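Local coordinates for putative diflavin flavoprotein A 3 (PDB 3FNI), which probably carries electrons from NADH to oxygen, reducing it to water, with this chain forming its flavodoxin-like, probably FMN-binding domain, at residues 6-12 with 35-41; 15-21 with 93-99. All blocks are in the same frame, centred on the assembly; numbering follows the deposited sequence.

Contact 1 (6-12 with 35-41); sequences SIGVFYV and GVDVVDL
Asp37 O accepts the N-H of Val9 at 2.9 Å and almost straight (176°), the third of six backbone bonds between residues 6-12 and 35-41. The two strands run parallel, joined by helix 18-31 in the first beta-alpha-beta crossover of the flavodoxin-like fold; strand 35-40 is the outermost on this side, whereas strand 6-11 also bonds to strand 57-63. On one face of the sheet, under helix 47-55, Phe10 and Val39 lie side by side, with Phe10 CD2 3.7 Å from Val39 CB. The Phe10 ring, set beside its own backbone N (chi1 -47°), swings back over Gly8, where a beta carbon would collide with CE1. Further along this face Ser6 OG meets Asp37 OD1, though their modelled separation is too short to trust; Asp37 OD2 forms a salt bridge with Arg56. On the other face, toward helix 18-31, Val9 CG2 and Val36 CG2 are squeezed to 3.3 Å, and Tyr11 lays CE1 3.7 Å from Val38 CG1. Past the strand ends, Leu41 N bonds to Tyr11 O at 2.9 Å while its side chain reaches across, placing CD1 3.7 Å from Tyr11 CA. Asp40 OD1, gripped by the backbone N of both Ser13 and Gly42, also sits 3.5 Å from Val12 CA.

Contact 2 (15-21 with 93-99); sequences YGYSDRL and FETGGGD
Tyr15 sends its ring across Thr95 at about a right angle, bringing together the loops that follow strands 6-11 and 89-93 in the flavodoxin-like fold. In flavodoxins these two loops help hold FMN, and their position here is consistent with such a site. From CB, the extended first torsion (chi1 168°) carries the ring over to residues 93-99. CD1 passes Thr95 CG2 at 3.8 Å, CE1 approaches Thr95 OG1 to 3.1 Å, and CE2, across the ring from CE1, packs 3.9 Å from Gly97 CA, which lies on the same side of the ring as Thr95 and where a beta carbon would strike CE2. At the tip, OH is hydrogen-bonded to Asp100 OD1 and takes a further, weak bond from Asp99 N. The same Asp100 oxygen bonds Thr95 OG1, which also accepts Gly97 N in an ST turn and so helps hold the glycine-rich backbone in its bend. An alanine in place of Tyr15 would remove ring and hydroxyl together and is likely to leave Asp100 without one of its mates and open a gap beside Thr95 and Gly97. The type II' turn from Tyr15 to Ser18 brings Gly16 close to Gly97 and aims Tyr17 N at Thr95 O, 3.0 Å away. That oxygen lies in the plane of the Tyr17 ring, at its edge. Tyr17 is the N-cap of helix 18-31, and one turn on Leu21 rests CB 4.1 Å from Phe93 CE1 and turns CD1 to Glu94 O, at 3.2 Å.

Overall arrangement
Contacts 1 and 2 have centres 15 Å apart, yet they touch. Strand 6-11 of contact 1 leads straight into the turn and helix start of contact 2, and helix 18-31 then carries the chain back to strand 35-40. Tyr11 packs against both segments of contact 2: its CD2 lies 3.5 Å from Ser18 CB and its CB 3.9 Å from Phe93 CZ. Contact 1 thus builds the margin of the parallel sheet, while contact 2 ties together loops at the C-terminal ends of its strands, where flavodoxins bind FMN. The flavin pocket of this domain therefore probably lies beside contact 2, with contact 1 supplying the sheet beneath.

Contact 1 (6-12 with 35-41)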
ATOM      1  N   SER A   6      -3.041   0.941  12.756  1.00 24.44           N
ATOM      2  CA  SER A   6      -3.196   1.541  11.445  1.00 21.62           C
ATOM      3  C   SER A   6      -2.575   0.722  10.323  1.00 20.31           C
ATOM      4  O   SER A   6      -1.791  -0.199  10.555  1.00 18.40           O
ATOM      5  CB  SER A   6      -2.567   2.940  11.470  1.00 19.74           C
ATOM      6  OG  SER A   6      -2.650   3.577  10.213  1.00 25.87           O
ATOM      7  N   ILE A   7      -2.950   1.072   9.101  1.00 18.60           N
ATOM      8  CA  ILE A   7      -2.436   0.417   7.916  1.00 19.32           C
ATOM      9  C   ILE A   7      -1.849   1.534   7.071  1.00 14.53           C
ATOM     10  O   ILE A   7      -2.482   2.571   6.879  1.00 12.97           O
ATOM     11  CB  ILE A   7      -3.565  -0.326   7.168  1.00 19.61           C
ATOM     12  CG1 ILE A   7      -3.134  -0.663   5.742  1.00 32.33           C
ATOM     13  CG2 ILE A   7      -4.820   0.514   7.179  1.00 39.08           C
ATOM     14  CD1 ILE A   7      -3.266   0.489   4.764  1.00 28.75           C
ATOM     15  N   GLY A   8      -0.629   1.331   6.590  1.00 13.04           N
ATOM     16  CA  GLY A   8       0.026   2.350   5.791  1.00 11.27           C
ATOM     17  C   GLY A   8      -0.255   2.252   4.308  1.00 10.83           C
ATOM     18  O   GLY A   8      -0.143   1.182   3.708  1.00 14.42           O
ATOM     19  N   VAL A   9      -0.618   3.388   3.724  1.00 15.16           N
ATOM     20  CA  VAL A   9      -0.920   3.499   2.305  1.00 13.76           C
ATOM     21  C   VAL A   9       0.144   4.403   1.687  1.00 25.15           C
ATOM     22  O   VAL A   9       0.220   5.594   1.994  1.00 10.82           O
ATOM     23  CB  VAL A   9      -2.320   4.111   2.096  1.00 17.71           C
ATOM     24  CG1 VAL A   9      -2.619   4.241   0.617  1.00 16.04           C
ATOM     25  CG2 VAL A   9      -3.369   3.236   2.774  1.00 10.30           C
ATOM     26  N   PHE A  10       0.975   3.829   0.821  1.00 23.32           N
ATOM     27  CA  PHE A  10       2.051   4.582   0.191  1.00 18.05           C
ATOM     28  C   PHE A  10       1.925   4.604  -1.321  1.00 20.85           C
ATOM     29  O   PHE A  10       1.880   3.554  -1.962  1.00 27.23           O
ATOM     30  CB  PHE A  10       3.402   3.970   0.555  1.00 21.44           C
ATOM     31  CG  PHE A  10       3.568   3.673   2.014  1.00 18.44           C
ATOM     32  CD1 PHE A  10       2.881   2.619   2.610  1.00 33.42           C
ATOM     33  CD2 PHE A  10       4.440   4.427   2.788  1.00 17.86           C
ATOM     34  CE1 PHE A  10       3.064   2.314   3.959  1.00 19.17           C
ATOM     35  CE2 PHE A  10       4.633   4.137   4.137  1.00 21.27           C
ATOM     36  CZ  PHE A  10       3.944   3.077   4.724  1.00 27.50           C
ATOM     37  N   TYR A  11       1.883   5.801  -1.893  1.00 17.36           N
ATOM     38  CA  TYR A  11       1.771   5.935  -3.334  1.00 18.86           C
ATOM     39  C   TYR A  11       2.128   7.350  -3.779  1.00 20.73           C
ATOM     40  O   TYR A  11       2.292   8.243  -2.951  1.00 22.05           O
ATOM     41  CB  TYR A  11       0.352   5.586  -3.795  1.00 15.27           C
ATOM     42  CG  TYR A  11      -0.706   6.596  -3.401  1.00 17.85           C
ATOM     43  CD1 TYR A  11      -1.258   6.601  -2.120  1.00 16.32           C
ATOM     44  CD2 TYR A  11      -1.157   7.549  -4.316  1.00 20.02           C
ATOM     45  CE1 TYR A  11      -2.239   7.530  -1.759  1.00 20.93           C
ATOM     46  CE2 TYR A  11      -2.138   8.485  -3.968  1.00 23.61           C
ATOM     47  CZ  TYR A  11      -2.675   8.469  -2.690  1.00 21.01           C
ATOM     48  OH  TYR A  11      -3.654   9.378  -2.350  1.00 19.81           O
ATOM     49  N   VAL A  12       2.250   7.551  -5.089  1.00 19.57           N
ATOM     50  CA  VAL A  12       2.580   8.868  -5.630  1.00 21.76           C
ATOM     51  C   VAL A  12       1.288   9.604  -5.999  1.00 16.80           C
ATOM     52  O   VAL A  12       0.597   9.244  -6.955  1.00 15.43           O
ATOM     53  CB  VAL A  12       3.539   8.733  -6.862  1.00 28.91           C
ATOM     54  CG1 VAL A  12       3.100   7.570  -7.742  1.00 28.19           C
ATOM     55  CG2 VAL A  12       3.567  10.035  -7.667  1.00 18.17           C
ATOM     56  N   GLY A  35      -7.455   2.235  11.388  1.00 18.43           N
ATOM     57  CA  GLY A  35      -6.882   3.508  10.983  1.00 10.07           C
ATOM     58  C   GLY A  35      -6.001   3.425   9.750  1.00 16.97           C
ATOM     59  O   GLY A  35      -5.706   2.338   9.264  1.00 17.49           O
ATOM     60  N   VAL A  36      -5.567   4.575   9.245  1.00 18.66           N
ATOM     61  CA  VAL A  36      -4.722   4.599   8.061  1.00 22.62           C
ATOM     62  C   VAL A  36      -3.792   5.815   8.030  1.00 16.24           C
ATOM     63  O   VAL A  36      -4.162   6.898   8.483  1.00 13.63           O
ATOM     64  CB  VAL A  36      -5.596   4.591   6.777  1.00 29.81           C
ATOM     65  CG1 VAL A  36      -6.429   5.851   6.712  1.00 33.60           C
ATOM     66  CG2 VAL A  36      -4.730   4.462   5.550  1.00 35.04           C
ATOM     67  N   ASP A  37      -2.578   5.618   7.521  1.00 12.48           N
ATOM     68  CA  ASP A  37      -1.604   6.698   7.390  1.00 13.34           C
ATOM     69  C   ASP A  37      -1.184   6.775   5.926  1.00 14.55           C
ATOM     70  O   ASP A  37      -0.686   5.803   5.356  1.00 21.24           O
ATOM     71  CB  ASP A  37      -0.377   6.462   8.283  1.00 17.06           C
ATOM     72  CG  ASP A  37      -0.699   6.573   9.771  1.00 27.30           C
ATOM     73  OD1 ASP A  37      -1.232   5.603  10.351  1.00 25.00           O
ATOM     74  OD2 ASP A  37      -0.432   7.635  10.363  1.00 28.00           O
ATOM     75  N   VAL A  38      -1.391   7.933   5.319  1.00 10.90           N
ATOM     76  CA  VAL A  38      -1.061   8.113   3.914  1.00 15.51           C
ATOM     77  C   VAL A  38       0.261   8.849   3.718  1.00 22.57           C
ATOM     78  O   VAL A  38       0.515   9.891   4.331  1.00 17.77           O
ATOM     79  CB  VAL A  38      -2.176   8.892   3.184  1.00 15.22           C
ATOM     80  CG1 VAL A  38      -1.940   8.860   1.686  1.00 16.55           C
ATOM     81  CG2 VAL A  38      -3.532   8.294   3.526  1.00 18.85           C
ATOM     82  N   VAL A  39       1.093   8.299   2.844  1.00 18.57           N
ATOM     83  CA  VAL A  39       2.387   8.881   2.554  1.00 16.34           C
ATOM     84  C   VAL A  39       2.566   9.045   1.051  1.00 17.00           C
ATOM     85  O   VAL A  39       2.353   8.105   0.289  1.00 22.80           O
ATOM     86  CB  VAL A  39       3.517   7.988   3.109  1.00 22.21           C
ATOM     87  CG1 VAL A  39       4.872   8.611   2.827  1.00 10.21           C
ATOM     88  CG2 VAL A  39       3.327   7.792   4.601  1.00 18.64           C
ATOM     89  N   ASP A  40       2.934  10.248   0.628  1.00 21.40           N
ATOM     90  CA  ASP A  40       3.160  10.518  -0.784  1.00 19.62           C
ATOM     91  C   ASP A  40       4.613  10.175  -1.092  1.00 17.06           C
ATOM     92  O   ASP A  40       5.532  10.760  -0.522  1.00 19.89           O
ATOM     93  CB  ASP A  40       2.876  11.991  -1.099  1.00 29.77           C
ATOM     94  CG  ASP A  40       3.296  12.388  -2.511  1.00 32.45           C
ATOM     95  OD1 ASP A  40       3.205  11.553  -3.430  1.00 34.32           O
ATOM     96  OD2 ASP A  40       3.707  13.549  -2.703  1.00 48.99           O
ATOM     97  N   LEU A  41       4.798   9.200  -1.978  1.00 18.51           N
ATOM     98  CA  LEU A  41       6.119   8.736  -2.386  1.00 27.42           C
ATOM     99  C   LEU A  41       6.842   9.758  -3.252  1.00 34.42           C
ATOM    100  O   LEU A  41       8.058   9.682  -3.434  1.00 32.14           O
ATOM    101  CB  LEU A  41       5.998   7.428  -3.165  1.00 23.59           C
ATOM    102  CG  LEU A  41       5.529   6.195  -2.397  1.00 20.73           C
ATOM    103  CD1 LEU A  41       5.404   5.021  -3.356  1.00 18.59           C
ATOM    104  CD2 LEU A  41       6.514   5.885  -1.281  1.00 17.53           C
TER

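Contact 2 (15-21 with 93-99)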
ATOM      1  N   TYR A  15      -0.486  10.855  -9.643  1.00 23.94           N
ATOM      2  CA  TYR A  15       0.095  10.071 -10.737  1.00 21.34           C
ATOM      3  C   TYR A  15      -0.963   9.069 -11.190  1.00 22.77           C
ATOM      4  O   TYR A  15      -1.374   8.204 -10.418  1.00 16.62           O
ATOM      5  CB  TYR A  15       1.359   9.315 -10.284  1.00 20.58           C
ATOM      6  CG  TYR A  15       1.833   8.262 -11.277  1.00 15.27           C
ATOM      7  CD1 TYR A  15       2.147   6.974 -10.849  1.00 18.81           C
ATOM      8  CD2 TYR A  15       1.903   8.533 -12.647  1.00 23.21           C
ATOM      9  CE1 TYR A  15       2.501   5.975 -11.744  1.00 13.44           C
ATOM     10  CE2 TYR A  15       2.261   7.534 -13.563  1.00 16.03           C
ATOM     11  CZ  TYR A  15       2.552   6.250 -13.095  1.00 22.64           C
ATOM     12  OH  TYR A  15       2.851   5.222 -13.968  1.00 17.11           O
ATOM     13  N   GLY A  16      -1.402   9.191 -12.440  1.00 20.49           N
ATOM     14  CA  GLY A  16      -2.423   8.295 -12.947  1.00 20.81           C
ATOM     15  C   GLY A  16      -3.678   8.396 -12.101  1.00 22.13           C
ATOM     16  O   GLY A  16      -4.026   9.475 -11.625  1.00 27.90           O
ATOM     17  N   TYR A  17      -4.359   7.272 -11.904  1.00 21.76           N
ATOM     18  CA  TYR A  17      -5.578   7.238 -11.097  1.00 17.81           C
ATOM     19  C   TYR A  17      -5.283   6.824  -9.655  1.00 18.23           C
ATOM     20  O   TYR A  17      -6.167   6.353  -8.938  1.00 18.32           O
ATOM     21  CB  TYR A  17      -6.567   6.260 -11.714  1.00 21.48           C
ATOM     22  CG  TYR A  17      -7.084   6.700 -13.059  1.00 31.70           C
ATOM     23  CD1 TYR A  17      -8.153   7.590 -13.156  1.00 31.85           C
ATOM     24  CD2 TYR A  17      -6.493   6.246 -14.239  1.00 36.59           C
ATOM     25  CE1 TYR A  17      -8.622   8.018 -14.395  1.00 32.77           C
ATOM     26  CE2 TYR A  17      -6.953   6.669 -15.485  1.00 37.79           C
ATOM     27  CZ  TYR A  17      -8.021   7.554 -15.552  1.00 36.28           C
ATOM     28  OH  TYR A  17      -8.491   7.970 -16.776  1.00 40.63           O
ATOM     29  N   SER A  18      -4.035   7.008  -9.239  1.00 14.82           N
ATOM     30  CA  SER A  18      -3.604   6.638  -7.898  1.00 21.79           C
ATOM     31  C   SER A  18      -4.453   7.218  -6.785  1.00 19.30           C
ATOM     32  O   SER A  18      -4.786   6.533  -5.822  1.00 13.80           O
ATOM     33  CB  SER A  18      -2.157   7.066  -7.681  1.00 12.22           C
ATOM     34  OG  SER A  18      -1.306   6.342  -8.530  1.00 14.94           O
ATOM     35  N   ASP A  19      -4.772   8.498  -6.920  1.00 20.18           N
ATOM     36  CA  ASP A  19      -5.563   9.201  -5.933  1.00 15.63           C
ATOM     37  C   ASP A  19      -6.923   8.520  -5.720  1.00 21.28           C
ATOM     38  O   ASP A  19      -7.314   8.239  -4.590  1.00 13.40           O
ATOM     39  CB  ASP A  19      -5.739  10.661  -6.378  1.00 22.83           C
ATOM     40  CG  ASP A  19      -4.485  11.513  -6.147  1.00 28.30           C
ATOM     41  OD1 ASP A  19      -3.361  10.967  -6.080  1.00 29.06           O
ATOM     42  OD2 ASP A  19      -4.626  12.750  -6.049  1.00 34.50           O
ATOM     43  N   ARG A  20      -7.630   8.232  -6.807  1.00 19.59           N
ATOM     44  CA  ARG A  20      -8.939   7.595  -6.699  1.00 19.51           C
ATOM     45  C   ARG A  20      -8.836   6.115  -6.324  1.00 18.51           C
ATOM     46  O   ARG A  20      -9.672   5.596  -5.584  1.00 22.76           O
ATOM     47  CB  ARG A  20      -9.713   7.766  -8.009  1.00 18.27           C
ATOM     48  CG  ARG A  20      -9.928   9.231  -8.403  1.00 23.62           C
ATOM     49  CD  ARG A  20     -10.706   9.346  -9.699  1.00 37.76           C
ATOM     50  NE  ARG A  20     -12.067   8.831  -9.563  1.00 40.67           N
ATOM     51  CZ  ARG A  20     -12.913   8.666 -10.575  1.00 49.02           C
ATOM     52  NH1 ARG A  20     -12.540   8.974 -11.811  1.00 45.36           N
ATOM     53  NH2 ARG A  20     -14.135   8.192 -10.352  1.00 46.35           N
ATOM     54  N   LEU A  21      -7.811   5.439  -6.827  1.00 17.43           N
ATOM     55  CA  LEU A  21      -7.623   4.028  -6.516  1.00 13.39           C
ATOM     56  C   LEU A  21      -7.312   3.842  -5.031  1.00 15.88           C
ATOM     57  O   LEU A  21      -7.881   2.960  -4.369  1.00 13.29           O
ATOM     58  CB  LEU A  21      -6.498   3.439  -7.373  1.00 13.41           C
ATOM     59  CG  LEU A  21      -6.847   3.294  -8.855  1.00  8.37           C
ATOM     60  CD1 LEU A  21      -5.609   2.931  -9.627  1.00 15.14           C
ATOM     61  CD2 LEU A  21      -7.926   2.247  -9.042  1.00 10.83           C
ATOM     62  N   PHE A  93      -1.166  -1.949  -5.930  1.00 15.41           N
ATOM     63  CA  PHE A  93      -1.997  -1.606  -7.075  1.00  8.52           C
ATOM     64  C   PHE A  93      -1.258  -0.830  -8.147  1.00 14.64           C
ATOM     65  O   PHE A  93      -0.295  -0.110  -7.860  1.00 13.19           O
ATOM     66  CB  PHE A  93      -3.237  -0.816  -6.630  1.00 11.17           C
ATOM     67  CG  PHE A  93      -2.938   0.546  -6.056  1.00 17.57           C
ATOM     68  CD1 PHE A  93      -2.837   1.665  -6.880  1.00 22.31           C
ATOM     69  CD2 PHE A  93      -2.790   0.716  -4.682  1.00 16.18           C
ATOM     70  CE1 PHE A  93      -2.601   2.929  -6.343  1.00 11.90           C
ATOM     71  CE2 PHE A  93      -2.552   1.978  -4.136  1.00 10.42           C
ATOM     72  CZ  PHE A  93      -2.460   3.084  -4.968  1.00 12.66           C
ATOM     73  N   GLU A  94      -1.709  -1.017  -9.389  1.00 15.78           N
ATOM     74  CA  GLU A  94      -1.163  -0.326 -10.552  1.00 14.75           C
ATOM     75  C   GLU A  94      -1.915   0.992 -10.594  1.00 15.29           C
ATOM     76  O   GLU A  94      -2.987   1.106 -10.006  1.00 18.93           O
ATOM     77  CB  GLU A  94      -1.439  -1.095 -11.851  1.00 12.62           C
ATOM     78  CG  GLU A  94      -0.724  -2.415 -11.994  1.00 16.69           C
ATOM     79  CD  GLU A  94      -0.722  -2.923 -13.438  1.00 17.18           C
ATOM     80  OE1 GLU A  94      -1.636  -2.565 -14.205  1.00 27.02           O
ATOM     81  OE2 GLU A  94       0.186  -3.689 -13.803  1.00 13.58           O
ATOM     82  N   THR A  95      -1.382   1.978 -11.305  1.00 16.74           N
ATOM     83  CA  THR A  95      -2.028   3.285 -11.352  1.00 15.77           C
ATOM     84  C   THR A  95      -2.797   3.602 -12.625  1.00 13.15           C
ATOM     85  O   THR A  95      -3.690   4.445 -12.610  1.00 15.95           O
ATOM     86  CB  THR A  95      -0.996   4.402 -11.160  1.00 19.79           C
ATOM     87  OG1 THR A  95      -0.156   4.465 -12.321  1.00 18.82           O
ATOM     88  CG2 THR A  95      -0.141   4.131  -9.922  1.00 17.16           C
ATOM     89  N   GLY A  96      -2.454   2.932 -13.717  1.00 18.78           N
ATOM     90  CA  GLY A  96      -3.119   3.212 -14.971  1.00 13.81           C
ATOM     91  C   GLY A  96      -2.571   4.513 -15.539  1.00 25.52           C
ATOM     92  O   GLY A  96      -3.201   5.136 -16.388  1.00 27.76           O
ATOM     93  N   GLY A  97      -1.394   4.922 -15.065  1.00 24.44           N
ATOM     94  CA  GLY A  97      -0.781   6.155 -15.532  1.00 23.67           C
ATOM     95  C   GLY A  97       0.038   6.009 -16.802  1.00 29.59           C
ATOM     96  O   GLY A  97       0.339   7.001 -17.467  1.00 24.11           O
ATOM     97  N   GLY A  98       0.417   4.773 -17.131  1.00 34.27           N
ATOM     98  CA  GLY A  98       1.181   4.518 -18.345  1.00 30.84           C
ATOM     99  C   GLY A  98       2.691   4.442 -18.200  1.00 32.04           C
ATOM    100  O   GLY A  98       3.392   4.145 -19.167  1.00 35.46           O
ATOM    101  N   ASP A  99       3.198   4.703 -17.002  1.00 33.43           N
ATOM    102  CA  ASP A  99       4.635   4.667 -16.766  1.00 27.90           C
ATOM    103  C   ASP A  99       4.955   3.812 -15.543  1.00 29.18           C
ATOM    104  O   ASP A  99       6.066   3.867 -15.016  1.00 31.80           O
ATOM    105  CB  ASP A  99       5.166   6.090 -16.554  1.00 27.13           C
ATOM    106  CG  ASP A  99       6.659   6.209 -16.823  1.00 25.67           C
ATOM    107  OD1 ASP A  99       7.238   7.283 -16.544  1.00 34.90           O
ATOM    108  OD2 ASP A  99       7.256   5.235 -17.323  1.00 27.41           O
TER